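Local coordinates for uncharacterized protein (PDB 4OBI) that is of unknown function but binds a zinc ion in a small, mainly beta domain of the NusG domain II (DUF1312) family, at residues T36-A41 / Y46-V51; I56-A61 / L66-R71; T80-L85 / L89-E94. All coordinates share one frame; numbering follows the deposited sequence. Where two conformers were deposited one is given.

Along the chain the three contacts follow one another without nesting or crossing. Contact 1 closes the hairpin of strands 34-40 and 46-52. The chain then runs into strand 55-61, the next neighbour of 46-52 in the three-stranded sheet, and contact 2 lays the short helix 67-71 against that strand, closing the loop that carries Cys63. Contact 3 closes the last hairpin, strands 82-84 and 89-95, at one border of the four-stranded sheet. Asn47 of contact 1 reaches Asp68 of contact 2, which shares the zinc ion with Cys84 of contact 3. Ile49 packs on Ile91, joining the two sheets through the interior.

Contact 1: T36-A41 / Y46-V51; sequences TYKYEA and YNLIEV
The beta hairpin of strands 34-40 and 46-52 pairs Tyr37 with Ile49 and Tyr39 with Asn47 as antiparallel hydrogen-bonded pairs. Tyr37 N donates to Ile49 O at 2.8 Å, and Ile49 N returns the bond to Tyr37 O; Tyr39 N to Asn47 O is the longest of the four bonds, at 3.0 Å. Side chains alternate between two faces. Thr36, Lys38, Glu40, Tyr46, Leu48 and Glu50 occupy one. Here Leu48 CD1 lies 3.7 Å from Lys38 CB and also touches Thr36 CB, while Tyr46 CB rests 3.9 Å from Glu40 CG. With CG between its backbone N and carbonyl carbon (chi1 83°), Tyr46 sends its ring away from strand 34-40, and its hydroxyl bonds to Glu60. On the other face Tyr39 and Asn47 run alongside each other, ring and amide planes 30° apart. Asn47 OD1 comes to the ring edge, 3.7 Å from Tyr39 CD2 and near the ring plane. Next to them, Tyr37 and Ile49 meet at their CB atoms, 4.4 Å apart. Both ends of the buried amide are engaged beyond the hairpin: OD1 is hydrogen-bonded to His87 ND1, and ND2 to Asp68 OD2. Asn47 is therefore a second-shell residue that holds the carboxylate of a zinc ligand, and its two bonds fix the rotation of the amide.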
loop_
_atom_site.group_PDB
_atom_site.type_symbol
_atom_site.label_atom_id
_atom_site.label_comp_id
_atom_site.label_asym_id
_atom_site.label_seq_id
_atom_site.Cartn_x
_atom_site.Cartn_y
_atom_site.Cartn_z
ATOM N N THR A 36 -0.400 -6.321 9.069
ATOM C CA THR A 36 -1.318 -6.095 7.964
ATOM C C THR A 36 -2.314 -5.009 8.329
ATOM O O THR A 36 -2.648 -4.819 9.508
ATOM C CB THR A 36 -2.085 -7.378 7.550
ATOM O OG1 THR A 36 -2.789 -7.931 8.677
ATOM C CG2 THR A 36 -1.112 -8.419 7.009
ATOM N N TYR A 37 -2.767 -4.300 7.304
ATOM C CA TYR A 37 -3.814 -3.294 7.425
ATOM C C TYR A 37 -4.816 -3.515 6.291
ATOM O O TYR A 37 -4.460 -3.475 5.117
ATOM C CB TYR A 37 -3.216 -1.885 7.321
ATOM C CG TYR A 37 -4.263 -0.792 7.261
ATOM C CD1 TYR A 37 -4.817 -0.394 6.048
ATOM C CD2 TYR A 37 -4.693 -0.161 8.421
ATOM C CE1 TYR A 37 -5.785 0.603 5.989
ATOM C CE2 TYR A 37 -5.654 0.835 8.377
ATOM C CZ TYR A 37 -6.196 1.216 7.160
ATOM O OH TYR A 37 -7.152 2.205 7.135
ATOM N N LYS A 38 -6.074 -3.743 6.649
ATOM C CA LYS A 38 -7.099 -4.026 5.659
ATOM C C LYS A 38 -7.889 -2.771 5.292
ATOM O O LYS A 38 -8.529 -2.154 6.148
ATOM C CB LYS A 38 -8.058 -5.089 6.177
ATOM C CG LYS A 38 -9.133 -5.475 5.172
ATOM C CD LYS A 38 -9.894 -6.716 5.605
ATOM C CE LYS A 38 -10.762 -6.449 6.822
ATOM N NZ LYS A 38 -11.203 -7.705 7.481
ATOM N N TYR A 39 -7.845 -2.407 4.017
ATOM C CA TYR A 39 -8.815 -1.473 3.462
ATOM C C TYR A 39 -9.987 -2.294 2.953
ATOM O O TYR A 39 -9.807 -3.154 2.094
ATOM C CB TYR A 39 -8.240 -0.655 2.304
ATOM C CG TYR A 39 -9.337 -0.006 1.489
ATOM C CD1 TYR A 39 -10.055 1.069 1.998
ATOM C CD2 TYR A 39 -9.696 -0.505 0.239
ATOM C CE1 TYR A 39 -11.086 1.649 1.277
ATOM C CE2 TYR A 39 -10.723 0.074 -0.495
ATOM C CZ TYR A 39 -11.420 1.146 0.035
ATOM O OH TYR A 39 -12.446 1.734 -0.678
ATOM N N GLU A 40 -11.181 -2.037 3.470
ATOM C CA GLU A 40 -12.379 -2.688 2.953
ATOM C C GLU A 40 -13.532 -1.686 2.856
ATOM O O GLU A 40 -13.945 -1.105 3.857
ATOM C CB GLU A 40 -12.773 -3.894 3.816
ATOM C CG GLU A 40 -13.906 -4.715 3.210
ATOM C CD GLU A 40 -14.213 -5.999 3.969
ATOM O OE1 GLU A 40 -13.418 -6.404 4.834
ATOM O OE2 GLU A 40 -15.264 -6.612 3.694
ATOM N N ALA A 41 -14.039 -1.491 1.643
ATOM C CA ALA A 41 -15.175 -0.593 1.410
ATOM C C ALA A 41 -16.480 -1.266 1.789
ATOM O O ALA A 41 -16.549 -2.490 1.892
ATOM C CB ALA A 41 -15.218 -0.161 -0.048
ATOM N N TYR A 46 -11.864 -4.805 -1.392
ATOM C CA TYR A 46 -10.829 -4.752 -0.377
ATOM C C TYR A 46 -9.433 -4.963 -0.933
ATOM O O TYR A 46 -9.247 -5.551 -2.004
ATOM C CB TYR A 46 -11.106 -5.759 0.747
ATOM C CG TYR A 46 -10.660 -7.172 0.466
ATOM C CD1 TYR A 46 -11.479 -8.043 -0.229
ATOM C CD2 TYR A 46 -9.430 -7.639 0.911
ATOM C CE1 TYR A 46 -11.083 -9.347 -0.487
ATOM C CE2 TYR A 46 -9.017 -8.938 0.655
ATOM C CZ TYR A 46 -9.846 -9.789 -0.052
ATOM O OH TYR A 46 -9.458 -11.090 -0.313
ATOM N N ASN A 47 -8.466 -4.437 -0.188
ATOM C CA ASN A 47 -7.054 -4.618 -0.441
ATOM C C ASN A 47 -6.395 -4.749 0.907
ATOM O O ASN A 47 -6.626 -3.923 1.799
ATOM C CB ASN A 47 -6.449 -3.418 -1.149
ATOM C CG ASN A 47 -7.151 -3.094 -2.438
ATOM O OD1 ASN A 47 -8.241 -2.540 -2.431
ATOM N ND2 ASN A 47 -6.525 -3.430 -3.553
ATOM N N LEU A 48 -5.593 -5.790 1.061
ATOM C CA LEU A 48 -4.892 -6.031 2.308
ATOM C C LEU A 48 -3.448 -5.571 2.176
ATOM O O LEU A 48 -2.679 -6.131 1.399
ATOM C CB LEU A 48 -4.959 -7.510 2.676
ATOM C CG LEU A 48 -4.364 -7.871 4.032
ATOM C CD1 LEU A 48 -5.156 -7.224 5.160
ATOM C CD2 LEU A 48 -4.330 -9.381 4.188
ATOM N N ILE A 49 -3.094 -4.544 2.944
ATOM C CA ILE A 49 -1.746 -3.993 2.939
ATOM C C ILE A 49 -0.896 -4.776 3.948
ATOM O O ILE A 49 -1.361 -5.128 5.045
ATOM C CB ILE A 49 -1.750 -2.474 3.264
ATOM C CG1 ILE A 49 -2.247 -1.643 2.065
ATOM C CG2 ILE A 49 -0.366 -1.980 3.638
ATOM C CD1 ILE A 49 -3.649 -1.932 1.603
ATOM N N GLU A 50 0.343 -5.066 3.564
ATOM C CA GLU A 50 1.297 -5.707 4.459
ATOM C C GLU A 50 2.550 -4.855 4.532
ATOM O O GLU A 50 3.162 -4.564 3.512
ATOM C CB GLU A 50 1.651 -7.098 3.956
ATOM C CG GLU A 50 2.495 -7.910 4.928
ATOM C CD GLU A 50 2.922 -9.244 4.354
ATOM O OE1 GLU A 50 2.571 -9.544 3.200
ATOM O OE2 GLU A 50 3.621 -10.000 5.057
ATOM N N VAL A 51 2.915 -4.452 5.742
ATOM C CA VAL A 51 4.162 -3.759 5.982
ATOM C C VAL A 51 5.120 -4.744 6.648
ATOM O O VAL A 51 4.759 -5.414 7.604
ATOM C CB VAL A 51 3.968 -2.529 6.882
ATOM C CG1 VAL A 51 5.316 -1.894 7.208
ATOM C CG2 VAL A 51 3.022 -1.532 6.223
#

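Contact 2: I56-A61 / L66-R71; sequences IRVKEA and LVDVRR. With ZN (zinc ion), chain C.
A short helix, 67-71, packs against the C-terminal half of strand 55-61 in this NusG domain II fold, the axes of 56-61 and 67-71 coming within 6.8 Å of each other. Val69 is the main bump of the helix. Its CG2 enters the hollow between Val58 and Ala61, 3.9 Å from Val58 CG1 and equally close to Ala61 CB, while its CG1 lies against Lys59 O. The side chains of Val58 and Val69 cross at about a right angle. Leu66, in the N-cap position, extends the same surface: its CD2 touches Ala61 O and, less closely, Ala61 CB. From the strand, Val58 offers its CG1 to the carboxylate of Asp68, 3.3 Å from OD2. No direct hydrogen bond joins the two segments; two waters do so instead. One accepts from Val58 N and donates to Asp68 O, and the other donates to both Val58 O and Val69 O. A chi1 of 49° swings the Asp68 carboxylate in toward the zinc ion, which Cys63 and Cys84 also bind. OD2 is hydrogen-bonded to Asn47 ND2, and Asp68 OD1 holds the zinc at 2.0 Å.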
loop_
_atom_site.group_PDB
_atom_site.type_symbol
_atom_site.label_atom_id
_atom_site.label_comp_id
_atom_site.label_asym_id
_atom_site.label_seq_id
_atom_site.Cartn_x
_atom_site.Cartn_y
_atom_site.Cartn_z
ATOM N N ILE A 56 6.665 -2.493 1.787
ATOM C CA ILE A 56 5.220 -2.535 1.826
ATOM C C ILE A 56 4.666 -3.142 0.541
ATOM O O ILE A 56 5.240 -2.970 -0.534
ATOM C CB ILE A 56 4.643 -1.119 2.058
ATOM C CG1 ILE A 56 3.133 -1.181 2.299
ATOM C CG2 ILE A 56 4.984 -0.185 0.907
ATOM C CD1 ILE A 56 2.554 0.099 2.869
ATOM N N ARG A 57 3.560 -3.865 0.670
ATOM C CA ARG A 57 2.859 -4.413 -0.495
ATOM C C ARG A 57 1.377 -4.545 -0.232
ATOM O O ARG A 57 0.918 -4.388 0.900
ATOM C CB ARG A 57 3.429 -5.788 -0.859
ATOM C CG ARG A 57 3.147 -6.891 0.159
ATOM C CD ARG A 57 3.519 -8.268 -0.379
ATOM N NE ARG A 57 3.342 -9.313 0.625
ATOM C CZ ARG A 57 3.697 -10.587 0.459
ATOM N NH1 ARG A 57 4.231 -10.995 -0.688
ATOM N NH2 ARG A 57 3.518 -11.461 1.447
ATOM N N VAL A 58 0.636 -4.826 -1.299
ATOM C CA VAL A 58 -0.717 -5.348 -1.179
ATOM C C VAL A 58 -0.590 -6.867 -1.230
ATOM O O VAL A 58 -0.148 -7.426 -2.233
ATOM C CB VAL A 58 -1.640 -4.831 -2.295
ATOM C CG1 VAL A 58 -3.024 -5.460 -2.168
ATOM C CG2 VAL A 58 -1.733 -3.308 -2.244
ATOM N N LYS A 59 -0.928 -7.517 -0.122
ATOM C CA LYS A 59 -0.794 -8.967 0.024
ATOM C C LYS A 59 -1.922 -9.729 -0.668
ATOM O O LYS A 59 -1.727 -10.836 -1.172
ATOM C CB LYS A 59 -0.784 -9.336 1.511
ATOM C CG LYS A 59 -0.573 -10.814 1.778
ATOM C CD LYS A 59 -0.404 -11.086 3.258
ATOM C CE LYS A 59 -0.319 -12.575 3.526
ATOM N NZ LYS A 59 -0.144 -12.827 4.978
ATOM N N GLU A 60 -3.105 -9.132 -0.669
ATOM C CA GLU A 60 -4.314 -9.809 -1.071
ATOM C C GLU A 60 -5.328 -8.750 -1.479
ATOM O O GLU A 60 -5.325 -7.644 -0.927
ATOM C CB GLU A 60 -4.836 -10.650 0.108
ATOM C CG GLU A 60 -6.070 -11.487 -0.173
ATOM C CD GLU A 60 -6.579 -12.214 1.065
ATOM O OE1 GLU A 60 -5.750 -12.729 1.846
ATOM O OE2 GLU A 60 -7.816 -12.283 1.248
ATOM N N ALA A 61 -6.186 -9.079 -2.444
ATOM C CA ALA A 61 -7.247 -8.174 -2.896
ATOM C C ALA A 61 -8.315 -8.937 -3.673
ATOM O O ALA A 61 -8.100 -10.094 -4.029
ATOM C CB ALA A 61 -6.662 -7.071 -3.764
ATOM N N LEU A 66 -5.946 -8.264 -9.980
ATOM C CA LEU A 66 -4.907 -8.430 -8.943
ATOM C C LEU A 66 -3.563 -7.795 -9.313
ATOM O O LEU A 66 -2.511 -8.223 -8.846
ATOM C CB LEU A 66 -4.741 -9.901 -8.575
ATOM C CG LEU A 66 -5.978 -10.653 -8.079
ATOM C CD1 LEU A 66 -5.638 -12.098 -7.742
ATOM C CD2 LEU A 66 -6.590 -9.945 -6.874
ATOM N N VAL A 67 -3.597 -6.738 -10.121
ATOM C CA VAL A 67 -2.352 -6.122 -10.611
ATOM C C VAL A 67 -1.493 -5.602 -9.443
ATOM O O VAL A 67 -0.265 -5.797 -9.414
ATOM C CB VAL A 67 -2.664 -5.017 -11.650
ATOM C CG1 VAL A 67 -1.516 -4.026 -11.797
ATOM C CG2 VAL A 67 -2.960 -5.658 -12.995
ATOM N N ASP A 68 -2.145 -4.981 -8.468
ATOM C CA ASP A 68 -1.459 -4.463 -7.274
ATOM C C ASP A 68 -0.838 -5.582 -6.444
ATOM O O ASP A 68 0.288 -5.453 -5.973
ATOM C CB ASP A 68 -2.375 -3.570 -6.421
ATOM C CG ASP A 68 -3.720 -4.198 -6.133
ATOM O OD1 ASP A 68 -4.371 -4.681 -7.084
ATOM O OD2 ASP A 68 -4.133 -4.198 -4.958
ATOM N N VAL A 69 -1.553 -6.692 -6.287
ATOM C CA VAL A 69 -0.991 -7.880 -5.634
ATOM C C VAL A 69 0.232 -8.409 -6.400
ATOM O O VAL A 69 1.269 -8.746 -5.801
ATOM C CB VAL A 69 -2.064 -8.989 -5.484
ATOM C CG1 VAL A 69 -1.465 -10.277 -4.945
ATOM C CG2 VAL A 69 -3.178 -8.530 -4.564
ATOM N N ARG A 70 0.118 -8.479 -7.723
ATOM C CA ARG A 70 1.176 -9.068 -8.544
ATOM C C ARG A 70 2.435 -8.189 -8.592
ATOM O O ARG A 70 3.532 -8.701 -8.790
ATOM C CB ARG A 70 0.651 -9.354 -9.949
ATOM C CG ARG A 70 -0.401 -10.462 -9.970
ATOM C CD ARG A 70 -1.383 -10.267 -11.107
ATOM N NE ARG A 70 -0.699 -10.297 -12.394
ATOM C CZ ARG A 70 -1.224 -9.873 -13.537
ATOM N NH1 ARG A 70 -2.456 -9.372 -13.578
ATOM N NH2 ARG A 70 -0.506 -9.943 -14.647
ATOM N N ARG A 71 2.259 -6.883 -8.393
ATOM C CA ARG A 71 3.364 -5.915 -8.311
ATOM C C ARG A 71 4.334 -6.210 -7.156
ATOM O O ARG A 71 5.536 -6.006 -7.294
ATOM C CB ARG A 71 2.779 -4.496 -8.194
ATOM C CG ARG A 71 3.783 -3.376 -7.921
ATOM C CD ARG A 71 4.417 -2.870 -9.201
ATOM N NE ARG A 71 5.201 -1.661 -8.950
ATOM C CZ ARG A 71 6.448 -1.646 -8.489
ATOM N NH1 ARG A 71 7.093 -2.782 -8.205
ATOM N NH2 ARG A 71 7.064 -0.479 -8.314
HETATM ZN ZN ZN C . -6.256 -4.284 -7.689
HETATM O O HOH W 1 1.845 -4.842 -3.899
HETATM O O HOH W 2 1.839 -9.048 -3.197
HETATM O O HOH W 3 -5.746 -3.973 -9.575
#

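Contact 3: T80-L85 / L89-E94; sequences TPIACL and LFITVE. With ZN (zinc ion), chain C.
Strands 82-84 and 89-94 run antiparallel, 176° between their directions, and four backbone hydrogen bonds tie Ile82 to Ile91 and Cys84 to Leu89. Ile91 N to Ile82 O is short at 2.8 Å and nearly straight, whereas the return bond from Ile82 N to Ile91 O is bent, 133° at the hydrogen. At the other end, Leu89 N reaches Cys84 O at 3.1 Å. Between these pairs Ala83 and Phe90 form a non-hydrogen-bonded pair, and Phe90 CA adds a CA-H...O contact to Ile82 O.

Ile82, Cys84, Leu89 and Ile91 share one face. The CB atoms of Ile82 and Ile91 stand 4.0 Å apart, and those of Cys84 and Leu89 make a similar but slightly wider pair. This buried face meets the other sheet: Ile82 touches Val58, and Ile91 packs against Ile49, Ile56 and Val58. Ala83 and Phe90 lie on the opposite face. Phe90 has CG anti to its carbonyl carbon (chi1 -60°), a setting that brings the ring beside Ala83, its CD2 3.6 Å from Ala83 CB. The far end of the ring is met by Leu85, whose CD2 comes equally close to Phe90 CZ, the two side chains crossing at a slant. At the start of the paired region Pro81 CA approaches Ile91 O to 3.3 Å.

Cys84 turns SG anti to its own backbone N and binds the zinc ion at 2.3 Å. With Cys63, Asp68 and a water 2.0 Å from the metal, it completes a four-ligand site, so this contact is a beta hairpin that carries a zinc-binding cysteine on its buried face.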
loop_
_atom_site.group_PDB
_atom_site.type_symbol
_atom_site.label_atom_id
_atom_site.label_comp_id
_atom_site.label_asym_id
_atom_site.label_seq_id
_atom_site.Cartn_x
_atom_site.Cartn_y
_atom_site.Cartn_z
ATOM N N THR A 80 7.678 3.133 -9.084
ATOM C CA THR A 80 6.300 3.260 -9.567
ATOM C C THR A 80 5.348 2.896 -8.427
ATOM O O THR A 80 5.514 1.845 -7.801
ATOM C CB THR A 80 6.036 2.335 -10.774
ATOM O OG1 THR A 80 6.993 2.602 -11.808
ATOM C CG2 THR A 80 4.636 2.563 -11.329
ATOM N N PRO A 81 4.368 3.772 -8.128
ATOM C CA PRO A 81 3.420 3.492 -7.037
ATOM C C PRO A 81 2.674 2.180 -7.236
ATOM O O PRO A 81 2.441 1.788 -8.380
ATOM C CB PRO A 81 2.433 4.663 -7.124
ATOM C CG PRO A 81 3.207 5.758 -7.760
ATOM C CD PRO A 81 4.145 5.102 -8.724
ATOM N N ILE A 82 2.329 1.499 -6.145
ATOM C CA ILE A 82 1.385 0.386 -6.213
ATOM C C ILE A 82 0.027 0.991 -6.503
ATOM O O ILE A 82 -0.401 1.923 -5.827
ATOM C CB ILE A 82 1.302 -0.411 -4.906
ATOM C CG1 ILE A 82 2.645 -1.087 -4.613
ATOM C CG2 ILE A 82 0.203 -1.452 -4.989
ATOM C CD1 ILE A 82 2.835 -1.513 -3.166
ATOM N N ALA A 83 -0.629 0.476 -7.528
ATOM C CA ALA A 83 -1.920 0.994 -7.920
ATOM C C ALA A 83 -2.939 -0.128 -8.094
ATOM O O ALA A 83 -2.693 -1.105 -8.818
ATOM C CB ALA A 83 -1.788 1.800 -9.200
ATOM N N CYS A 84 -4.079 0.028 -7.422
ATOM C CA CYS A 84 -5.264 -0.762 -7.708
ATOM C C CYS A 84 -6.273 0.158 -8.350
ATOM O O CYS A 84 -7.079 0.805 -7.674
ATOM C CB CYS A 84 -5.829 -1.389 -6.441
ATOM S SG CYS A 84 -7.249 -2.453 -6.764
ATOM N N LEU A 85 -6.220 0.240 -9.669
ATOM C CA LEU A 85 -7.094 1.157 -10.374
ATOM C C LEU A 85 -8.601 0.857 -10.194
ATOM O O LEU A 85 -9.379 1.790 -10.016
ATOM C CB LEU A 85 -6.705 1.257 -11.851
ATOM C CG LEU A 85 -5.279 1.748 -12.126
ATOM C CD1 LEU A 85 -5.015 1.751 -13.626
ATOM C CD2 LEU A 85 -5.035 3.119 -11.512
ATOM N N LEU A 89 -7.148 2.982 -5.535
ATOM C CA LEU A 89 -6.252 2.898 -4.391
ATOM C C LEU A 89 -4.794 2.935 -4.851
ATOM O O LEU A 89 -4.432 2.274 -5.831
ATOM C CB LEU A 89 -6.526 1.615 -3.617
ATOM C CG LEU A 89 -5.592 1.252 -2.447
ATOM C CD1 LEU A 89 -6.368 0.476 -1.392
ATOM C CD2 LEU A 89 -4.350 0.465 -2.856
ATOM N N PHE A 90 -3.961 3.690 -4.129
ATOM C CA PHE A 90 -2.564 3.906 -4.496
ATOM C C PHE A 90 -1.685 3.887 -3.252
ATOM O O PHE A 90 -2.088 4.374 -2.197
ATOM C CB PHE A 90 -2.393 5.252 -5.216
ATOM C CG PHE A 90 -3.196 5.357 -6.475
ATOM C CD1 PHE A 90 -4.511 5.781 -6.435
ATOM C CD2 PHE A 90 -2.647 4.986 -7.696
ATOM C CE1 PHE A 90 -5.266 5.840 -7.587
ATOM C CE2 PHE A 90 -3.399 5.045 -8.853
ATOM C CZ PHE A 90 -4.710 5.482 -8.798
ATOM N N ILE A 91 -0.507 3.297 -3.378
ATOM C CA ILE A 91 0.502 3.364 -2.335
ATOM C C ILE A 91 1.787 3.894 -2.949
ATOM O O ILE A 91 2.316 3.301 -3.891
ATOM C CB ILE A 91 0.803 1.993 -1.715
ATOM C CG1 ILE A 91 -0.460 1.379 -1.100
ATOM C CG2 ILE A 91 1.917 2.124 -0.683
ATOM C CD1 ILE A 91 -0.300 -0.084 -0.743
ATOM N N THR A 92 2.262 5.020 -2.422
ATOM C CA THR A 92 3.537 5.584 -2.865
ATOM C C THR A 92 4.472 5.716 -1.675
ATOM O O THR A 92 4.042 5.863 -0.532
ATOM C CB THR A 92 3.371 6.945 -3.586
ATOM O OG1 THR A 92 4.574 7.271 -4.295
ATOM C CG2 THR A 92 3.054 8.067 -2.613
ATOM N N VAL A 93 5.767 5.613 -1.945
ATOM C CA VAL A 93 6.782 5.806 -0.921
ATOM C C VAL A 93 7.378 7.201 -1.118
ATOM O O VAL A 93 7.534 7.667 -2.257
ATOM C CB VAL A 93 7.881 4.717 -1.005
ATOM C CG1 VAL A 93 9.056 5.049 -0.098
ATOM C CG2 VAL A 93 7.297 3.360 -0.651
ATOM N N GLU A 94 7.680 7.877 -0.013
ATOM C CA GLU A 94 8.246 9.228 -0.067
ATOM C C GLU A 94 9.160 9.474 1.129
ATOM O O GLU A 94 9.084 8.758 2.120
ATOM C CB GLU A 94 7.127 10.276 -0.127
ATOM C CG GLU A 94 6.263 10.349 1.125
ATOM C CD GLU A 94 5.077 11.302 0.996
ATOM O OE1 GLU A 94 4.647 11.631 -0.138
ATOM O OE2 GLU A 94 4.564 11.724 2.055
HETATM ZN ZN ZN C . -6.256 -4.284 -7.689
HETATM O O HOH W 3 -5.746 -3.973 -9.575
#